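Side-chain contacts in AlkD2 (Streptococcus mutans, PDB 6M9M), which is of unknown function, belongs to the HEAT-like repeat family of DNA glycosylases and binds inosine-5'-monophosphate: residues L45-Q48 against V54-Y57; E10-L15 against E24-T29. All coordinates share one frame; numbering follows the deposited sequence.

Contact 1: L45-Q48 against V54-Y57; sequences LAYQ and VRMY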
ATOM      1  N   LEU A  45      12.492 -11.092  12.565  1.00 13.16           N
ATOM      2  CA  LEU A  45      13.943 -10.975  12.665  1.00 15.08           C
ATOM      3  C   LEU A  45      14.512 -10.247  11.455  1.00 14.53           C
ATOM      4  O   LEU A  45      15.371  -9.368  11.597  1.00 15.27           O
ATOM      5  CB  LEU A  45      14.589 -12.349  12.825  1.00 17.95           C
ATOM      6  CG  LEU A  45      16.084 -12.305  13.154  1.00 20.66           C
ATOM      7  CD1 LEU A  45      16.362 -11.640  14.498  1.00 22.31           C
ATOM      8  CD2 LEU A  45      16.642 -13.730  13.110  1.00 21.69           C
ATOM      9  N   ALA A  46      14.028 -10.574  10.260  1.00 13.91           N
ATOM     10  CA  ALA A  46      14.519  -9.906   9.062  1.00 12.77           C
ATOM     11  C   ALA A  46      14.173  -8.418   9.069  1.00 11.99           C
ATOM     12  O   ALA A  46      14.953  -7.595   8.578  1.00 12.63           O
ATOM     13  CB  ALA A  46      13.966 -10.590   7.815  1.00 13.42           C
ATOM     14  N   TYR A  47      13.005  -8.052   9.607  1.00 10.76           N
ATOM     15  CA  TYR A  47      12.595  -6.652   9.618  1.00 10.49           C
ATOM     16  C   TYR A  47      13.495  -5.807  10.514  1.00 11.21           C
ATOM     17  O   TYR A  47      13.563  -4.589  10.331  1.00 11.76           O
ATOM     18  CB  TYR A  47      11.091  -6.501   9.964  1.00  9.84           C
ATOM     19  CG  TYR A  47      10.672  -5.054   9.767  1.00  9.44           C
ATOM     20  CD1 TYR A  47      10.597  -4.516   8.486  1.00 10.32           C
ATOM     21  CD2 TYR A  47      10.453  -4.211  10.844  1.00  9.30           C
ATOM     22  CE1 TYR A  47      10.315  -3.184   8.287  1.00 10.18           C
ATOM     23  CE2 TYR A  47      10.144  -2.875  10.642  1.00  9.85           C
ATOM     24  CZ  TYR A  47      10.106  -2.363   9.365  1.00  9.35           C
ATOM     25  OH  TYR A  47       9.828  -1.029   9.175  1.00 10.90           O
ATOM     26  N   GLN A  48      14.226  -6.420  11.438  0.89 11.45           N
ATOM     27  CA  GLN A  48      15.177  -5.664  12.235  0.89 12.27           C
ATOM     28  C   GLN A  48      16.499  -5.401  11.530  0.89 12.90           C
ATOM     29  O   GLN A  48      17.331  -4.663  12.068  0.89 14.13           O
ATOM     30  CB  GLN A  48      15.441  -6.375  13.544  0.89 15.24           C
ATOM     31  CG  GLN A  48      14.285  -6.224  14.504  0.89 17.09           C
ATOM     32  CD  GLN A  48      13.820  -4.773  14.617  0.89 17.42           C
ATOM     33  OE1 GLN A  48      14.608  -3.890  14.977  0.89 19.39           O
ATOM     34  NE2 GLN A  48      12.546  -4.519  14.267  0.89 12.02           N
ATOM     35  N   VAL A  54      16.633  -6.257   2.947  1.00 11.89           N
ATOM     36  CA  VAL A  54      16.148  -7.367   3.765  1.00 12.11           C
ATOM     37  C   VAL A  54      14.850  -6.985   4.472  1.00 11.45           C
ATOM     38  O   VAL A  54      13.946  -7.813   4.617  1.00 11.03           O
ATOM     39  CB  VAL A  54      17.252  -7.839   4.728  1.00 13.14           C
ATOM     40  CG1 VAL A  54      16.739  -8.906   5.680  1.00 13.88           C
ATOM     41  CG2 VAL A  54      18.428  -8.387   3.939  1.00 13.79           C
ATOM     42  N   ARG A  55      14.710  -5.714   4.870  1.00 10.78           N
ATOM     43  CA  ARG A  55      13.422  -5.271   5.388  1.00  9.78           C
ATOM     44  C   ARG A  55      12.338  -5.332   4.316  1.00  9.92           C
ATOM     45  O   ARG A  55      11.190  -5.658   4.624  1.00  9.58           O
ATOM     46  CB  ARG A  55      13.525  -3.872   5.992  1.00 10.00           C
ATOM     47  CG  ARG A  55      14.527  -3.772   7.128  1.00 10.10           C
ATOM     48  CD  ARG A  55      14.216  -2.638   8.065  1.00  9.83           C
ATOM     49  NE  ARG A  55      14.158  -1.322   7.430  1.00 10.79           N
ATOM     50  CZ  ARG A  55      15.224  -0.581   7.149  1.00 10.69           C
ATOM     51  NH1 ARG A  55      16.448  -1.034   7.404  1.00 12.49           N
ATOM     52  NH2 ARG A  55      15.073   0.616   6.606  1.00 12.32           N
ATOM     53  N   MET A  56      12.679  -5.036   3.057  1.00  9.88           N
ATOM     54  CA  MET A  56      11.719  -5.214   1.966  1.00  9.74           C
ATOM     55  C   MET A  56      11.235  -6.656   1.895  1.00  9.93           C
ATOM     56  O   MET A  56      10.030  -6.915   1.832  1.00 10.14           O
ATOM     57  CB  MET A  56      12.347  -4.796   0.638  1.00 10.10           C
ATOM     58  CG  MET A  56      12.573  -3.300   0.459  1.00 10.86           C
ATOM     59  SD  MET A  56      13.575  -2.869  -0.981  1.00 12.15           S
ATOM     60  CE  MET A  56      12.659  -3.667  -2.285  1.00 13.33           C
ATOM     61  N   TYR A  57      12.172  -7.604   1.893  1.00 10.19           N
ATOM     62  CA  TYR A  57      11.845  -9.031   1.952  1.00 10.28           C
ATOM     63  C   TYR A  57      10.897  -9.330   3.111  1.00 10.08           C
ATOM     64  O   TYR A  57       9.891 -10.030   2.950  1.00 10.16           O
ATOM     65  CB  TYR A  57      13.163  -9.810   2.061  1.00 11.47           C
ATOM     66  CG  TYR A  57      13.044 -11.232   2.533  1.00 11.46           C
ATOM     67  CD1 TYR A  57      13.086 -11.526   3.880  1.00 12.51           C
ATOM     68  CD2 TYR A  57      12.882 -12.284   1.638  1.00 12.84           C
ATOM     69  CE1 TYR A  57      12.988 -12.819   4.338  1.00 13.42           C
ATOM     70  CE2 TYR A  57      12.786 -13.595   2.090  1.00 13.47           C
ATOM     71  CZ  TYR A  57      12.825 -13.850   3.448  1.00 13.40           C
ATOM     72  OH  TYR A  57      12.733 -15.124   3.952  1.00 14.66           O
TER
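Arg55 lays the aliphatic part of its side chain against Tyr47. Arg55 CD sits over one face of the Tyr47 ring, 4.2 Å from the ring centroid and 23° off the normal, a CH-pi contact displaced toward the ring's rim. Arg55 CB adds to it, 3.9 Å from Tyr47 CD1. The chain then bends at chi3 (-58°) and takes the guanidinium past the ring: its plane stands 85° to that of the phenol, so the two groups do not stack. On the way, Arg55 CD also touches the backbone oxygen of Tyr47, with 3.1 Å between Arg55 CD and Tyr47 O.

Helices 36-47 and 52-65, joined here by a short turn, pack as successive helices of the HEAT-like solenoid; five residues separate the two segments, and the CA atoms of Tyr47 and Arg55 are 4.5 Å apart.

Purely apolar contacts centre on Ala46. Ala46 CB meets Val54 CG1 at 3.9 Å and comes to the edge of the Tyr57 ring at CD1.

The polar groups look elsewhere. Arg55 NE forms a salt bridge with Asp82, which also accepts a weak hydrogen bond from Tyr47 OH, while Arg55 NH1 bonds Ser49 O; Tyr57 OH is hydrogen-bonded to Asp30.

Contact 2: E10-L15 against E24-T29; sequences EKDFSL and EQRALT
Arg26 reaches across from helix 21-32 to Asp12 on helix 2-13, two consecutive helices at the N-terminal end of the HEAT-like repeat solenoid. With CA atoms no nearer than 10.4 Å (Phe13 CA to Arg26 CA), the gap is bridged by side chains alone.

The salt bridge is an end-on grip in which both terminal nitrogens address one oxygen. Arg26 NH1 gives Asp12 OD2 a bond of 3.0 Å with an N-H...O angle of 156°; Arg26 NH2 gives the same Asp12 OD2 a longer and more bent one, 3.2 Å and 142°. OD2 lies almost exactly in the guanidinium plane, yet two N-H groups that converge on one atom cannot both point straight at it. The acceptor is used unevenly too: NH2 arrives nearly along the C-O axis, whereas NH1 comes from the anti side and somewhat out of the carboxylate plane. The carboxylate and guanidinium planes are turned 38° apart. NH1 and NH2 are thus satisfied by Asp12 OD2, while NE has a weak hydrogen bond, to Tyr5 OH. Two N-H bonds on OD2 would be expected to draw the carboxylate's negative charge toward that oxygen.

Next to Asp12 in the chain, Phe13 supplies the apolar part of the contact. The Arg26 side chain leaves its backbone with CG opposite the amide nitrogen and turns at chi2, and its first methylenes come to the edge of the phenyl ring: Phe13 CZ lies 3.8 Å from Arg26 CB, itself near the ring plane, and 4.0 Å from Arg26 CG.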
ATOM      1  N   GLU A  10      21.207 -10.672   3.743  1.00 17.16           N
ATOM      2  CA  GLU A  10      21.913  -9.400   3.712  1.00 17.71           C
ATOM      3  C   GLU A  10      23.004  -9.415   2.651  1.00 18.47           C
ATOM      4  O   GLU A  10      23.148  -8.458   1.883  1.00 19.08           O
ATOM      5  CB  GLU A  10      22.476  -9.097   5.103  1.00 18.20           C
ATOM      6  CG  GLU A  10      21.367  -8.774   6.117  1.00 19.25           C
ATOM      7  CD  GLU A  10      21.855  -8.565   7.538  1.00 21.91           C
ATOM      8  OE1 GLU A  10      22.978  -8.992   7.864  1.00 25.85           O
ATOM      9  OE2 GLU A  10      21.107  -7.978   8.341  1.00 20.90           O
ATOM     10  N   LYS A  11      23.764 -10.507   2.571  1.00 19.98           N
ATOM     11  CA  LYS A  11      24.786 -10.611   1.535  1.00 22.10           C
ATOM     12  C   LYS A  11      24.160 -10.616   0.148  1.00 21.82           C
ATOM     13  O   LYS A  11      24.655  -9.952  -0.771  1.00 22.71           O
ATOM     14  CB  LYS A  11      25.603 -11.879   1.753  1.00 24.40           C
ATOM     15  CG  LYS A  11      26.833 -11.962   0.874  1.00 27.46           C
ATOM     16  CD  LYS A  11      27.661 -13.198   1.196  1.00 30.65           C
ATOM     17  CE  LYS A  11      27.264 -14.392   0.340  1.00 33.14           C
ATOM     18  NZ  LYS A  11      27.793 -14.277  -1.050  1.00 33.87           N
ATOM     19  N   ASP A  12      23.063 -11.355  -0.021  1.00 21.07           N
ATOM     20  CA  ASP A  12      22.450 -11.484  -1.338  1.00 22.01           C
ATOM     21  C   ASP A  12      21.846 -10.160  -1.823  1.00 21.52           C
ATOM     22  O   ASP A  12      21.872  -9.870  -3.026  1.00 22.53           O
ATOM     23  CB  ASP A  12      21.355 -12.556  -1.290  1.00 24.33           C
ATOM     24  CG  ASP A  12      21.893 -13.966  -1.064  1.00 27.11           C
ATOM     25  OD1 ASP A  12      23.118 -14.203  -1.198  1.00 27.26           O
ATOM     26  OD2 ASP A  12      21.058 -14.861  -0.772  1.00 28.42           O
ATOM     27  N   PHE A  13      21.279  -9.347  -0.920  1.00 19.27           N
ATOM     28  CA  PHE A  13      20.443  -8.232  -1.337  1.00 19.21           C
ATOM     29  C   PHE A  13      21.044  -6.840  -1.145  1.00 18.16           C
ATOM     30  O   PHE A  13      20.492  -5.872  -1.687  1.00 17.90           O
ATOM     31  CB  PHE A  13      19.118  -8.229  -0.551  1.00 19.37           C
ATOM     32  CG  PHE A  13      18.208  -9.410  -0.808  1.00 19.39           C
ATOM     33  CD1 PHE A  13      18.295 -10.160  -1.964  1.00 20.56           C
ATOM     34  CD2 PHE A  13      17.234  -9.743   0.121  1.00 19.04           C
ATOM     35  CE1 PHE A  13      17.435 -11.229  -2.179  1.00 21.22           C
ATOM     36  CE2 PHE A  13      16.375 -10.813  -0.090  1.00 20.10           C
ATOM     37  CZ  PHE A  13      16.479 -11.555  -1.244  1.00 21.66           C
ATOM     38  N   SER A  14      22.114  -6.687  -0.370  0.86 17.44           N
ATOM     39  CA  SER A  14      22.487  -5.342   0.066  0.86 18.86           C
ATOM     40  C   SER A  14      23.025  -4.454  -1.053  0.86 21.61           C
ATOM     41  O   SER A  14      23.106  -3.231  -0.866  0.86 21.85           O
ATOM     42  CB  SER A  14      23.502  -5.397   1.206  0.86 19.26           C
ATOM     43  OG  SER A  14      24.762  -5.818   0.737  0.86 20.91           O
ATOM     44  N   LEU A  15      23.412  -5.022  -2.191  1.00 23.58           N
ATOM     45  CA  LEU A  15      23.952  -4.236  -3.297  1.00 25.60           C
ATOM     46  C   LEU A  15      22.922  -3.936  -4.384  1.00 24.63           C
ATOM     47  O   LEU A  15      23.247  -3.234  -5.349  1.00 25.64           O
ATOM     48  CB  LEU A  15      25.173  -4.937  -3.909  1.00 28.43           C
ATOM     49  CG  LEU A  15      26.364  -5.184  -2.981  1.00 31.14           C
ATOM     50  CD1 LEU A  15      27.492  -5.915  -3.716  1.00 32.39           C
ATOM     51  CD2 LEU A  15      26.892  -3.882  -2.387  1.00 32.23           C
ATOM     52  N   GLU A  24      10.878  -9.955  -3.486  1.00 14.84           N
ATOM     53  CA  GLU A  24       9.540 -10.521  -3.537  1.00 15.81           C
ATOM     54  C   GLU A  24       9.579 -12.013  -3.821  1.00 17.35           C
ATOM     55  O   GLU A  24       8.904 -12.799  -3.150  1.00 16.84           O
ATOM     56  CB  GLU A  24       8.739  -9.795  -4.620  1.00 17.54           C
ATOM     57  CG  GLU A  24       7.291 -10.227  -4.681  1.00 19.51           C
ATOM     58  CD  GLU A  24       6.535  -9.579  -5.817  1.00 23.05           C
ATOM     59  OE1 GLU A  24       7.175  -9.236  -6.841  1.00 24.95           O
ATOM     60  OE2 GLU A  24       5.300  -9.433  -5.691  1.00 25.68           O
ATOM     61  N   GLN A  25      10.343 -12.428  -4.833  1.00 17.94           N
ATOM     62  CA  GLN A  25      10.354 -13.843  -5.186  1.00 20.65           C
ATOM     63  C   GLN A  25      10.957 -14.694  -4.074  1.00 18.44           C
ATOM     64  O   GLN A  25      10.467 -15.792  -3.798  1.00 18.31           O
ATOM     65  CB  GLN A  25      11.082 -14.062  -6.510  1.00 27.83           C
ATOM     66  CG  GLN A  25      11.031 -15.508  -6.988  1.00 36.53           C
ATOM     67  CD  GLN A  25       9.609 -16.058  -7.071  1.00 42.29           C
ATOM     68  OE1 GLN A  25       8.777 -15.552  -7.828  1.00 45.73           O
ATOM     69  NE2 GLN A  25       9.324 -17.089  -6.278  1.00 46.61           N
ATOM     70  N   ARG A  26      12.006 -14.204  -3.410  1.00 16.64           N
ATOM     71  CA  ARG A  26      12.567 -14.962  -2.294  1.00 17.02           C
ATOM     72  C   ARG A  26      11.552 -15.094  -1.163  1.00 16.30           C
ATOM     73  O   ARG A  26      11.392 -16.175  -0.587  1.00 16.02           O
ATOM     74  CB  ARG A  26      13.839 -14.278  -1.798  1.00 18.92           C
ATOM     75  CG  ARG A  26      14.696 -15.145  -0.892  1.00 22.88           C
ATOM     76  CD  ARG A  26      15.502 -16.205  -1.674  1.00 26.79           C
ATOM     77  NE  ARG A  26      16.549 -16.747  -0.819  1.00 29.40           N
ATOM     78  CZ  ARG A  26      17.781 -16.257  -0.726  1.00 30.23           C
ATOM     79  NH1 ARG A  26      18.157 -15.225  -1.468  1.00 29.64           N
ATOM     80  NH2 ARG A  26      18.647 -16.827   0.100  1.00 32.11           N
ATOM     81  N   ALA A  27      10.850 -14.006  -0.830  1.00 14.69           N
ATOM     82  CA  ALA A  27       9.826 -14.075   0.202  1.00 13.61           C
ATOM     83  C   ALA A  27       8.722 -15.061  -0.172  1.00 14.74           C
ATOM     84  O   ALA A  27       8.272 -15.852   0.670  1.00 14.97           O
ATOM     85  CB  ALA A  27       9.244 -12.683   0.441  1.00 13.54           C
ATOM     86  N   LEU A  28       8.254 -15.026  -1.422  1.00 14.79           N
ATOM     87  CA  LEU A  28       7.197 -15.946  -1.833  1.00 16.03           C
ATOM     88  C   LEU A  28       7.646 -17.393  -1.680  1.00 16.59           C
ATOM     89  O   LEU A  28       6.901 -18.230  -1.162  1.00 17.65           O
ATOM     90  CB  LEU A  28       6.762 -15.648  -3.261  1.00 18.99           C
ATOM     91  CG  LEU A  28       5.553 -16.466  -3.735  1.00 21.80           C
ATOM     92  CD1 LEU A  28       4.358 -16.363  -2.788  1.00 23.64           C
ATOM     93  CD2 LEU A  28       5.173 -15.969  -5.117  1.00 22.56           C
ATOM     94  N   THR A  29       8.858 -17.713  -2.146  1.00 17.35           N
ATOM     95  CA  THR A  29       9.389 -19.064  -2.010  1.00 18.76           C
ATOM     96  C   THR A  29       9.448 -19.493  -0.553  1.00 18.85           C
ATOM     97  O   THR A  29       9.026 -20.600  -0.199  1.00 18.65           O
ATOM     98  CB  THR A  29      10.786 -19.126  -2.630  1.00 20.64           C
ATOM     99  OG1 THR A  29      10.685 -18.866  -4.034  1.00 22.74           O
ATOM    100  CG2 THR A  29      11.423 -20.496  -2.413  1.00 22.16           C
TER

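In the fold
The chain reaches contact 2 first: it joins helices 2-13 and 21-32 and closes before contact 1 joins helices 36-47 and 52-65. Their centres are about 10 Å apart, on the same side of the chain's centre, and the two meet directly. Tyr57 makes several of the links, with Tyr57 CE2 3.5 Å from Ala27 N and Tyr57 CB 4.0 Å from Phe13 CE2, while Val54 CG2 packs 3.6 Å from Glu10 N. Helix 52-65 thus touches helices 2-13 and 21-32 besides pairing with helix 36-47 in contact 1, consistent with a compact N-terminal end of the solenoid. The IMP site is nearby yet separate: Arg55 and Phe13 side chains each lie about 13 Å from the bound nucleotide.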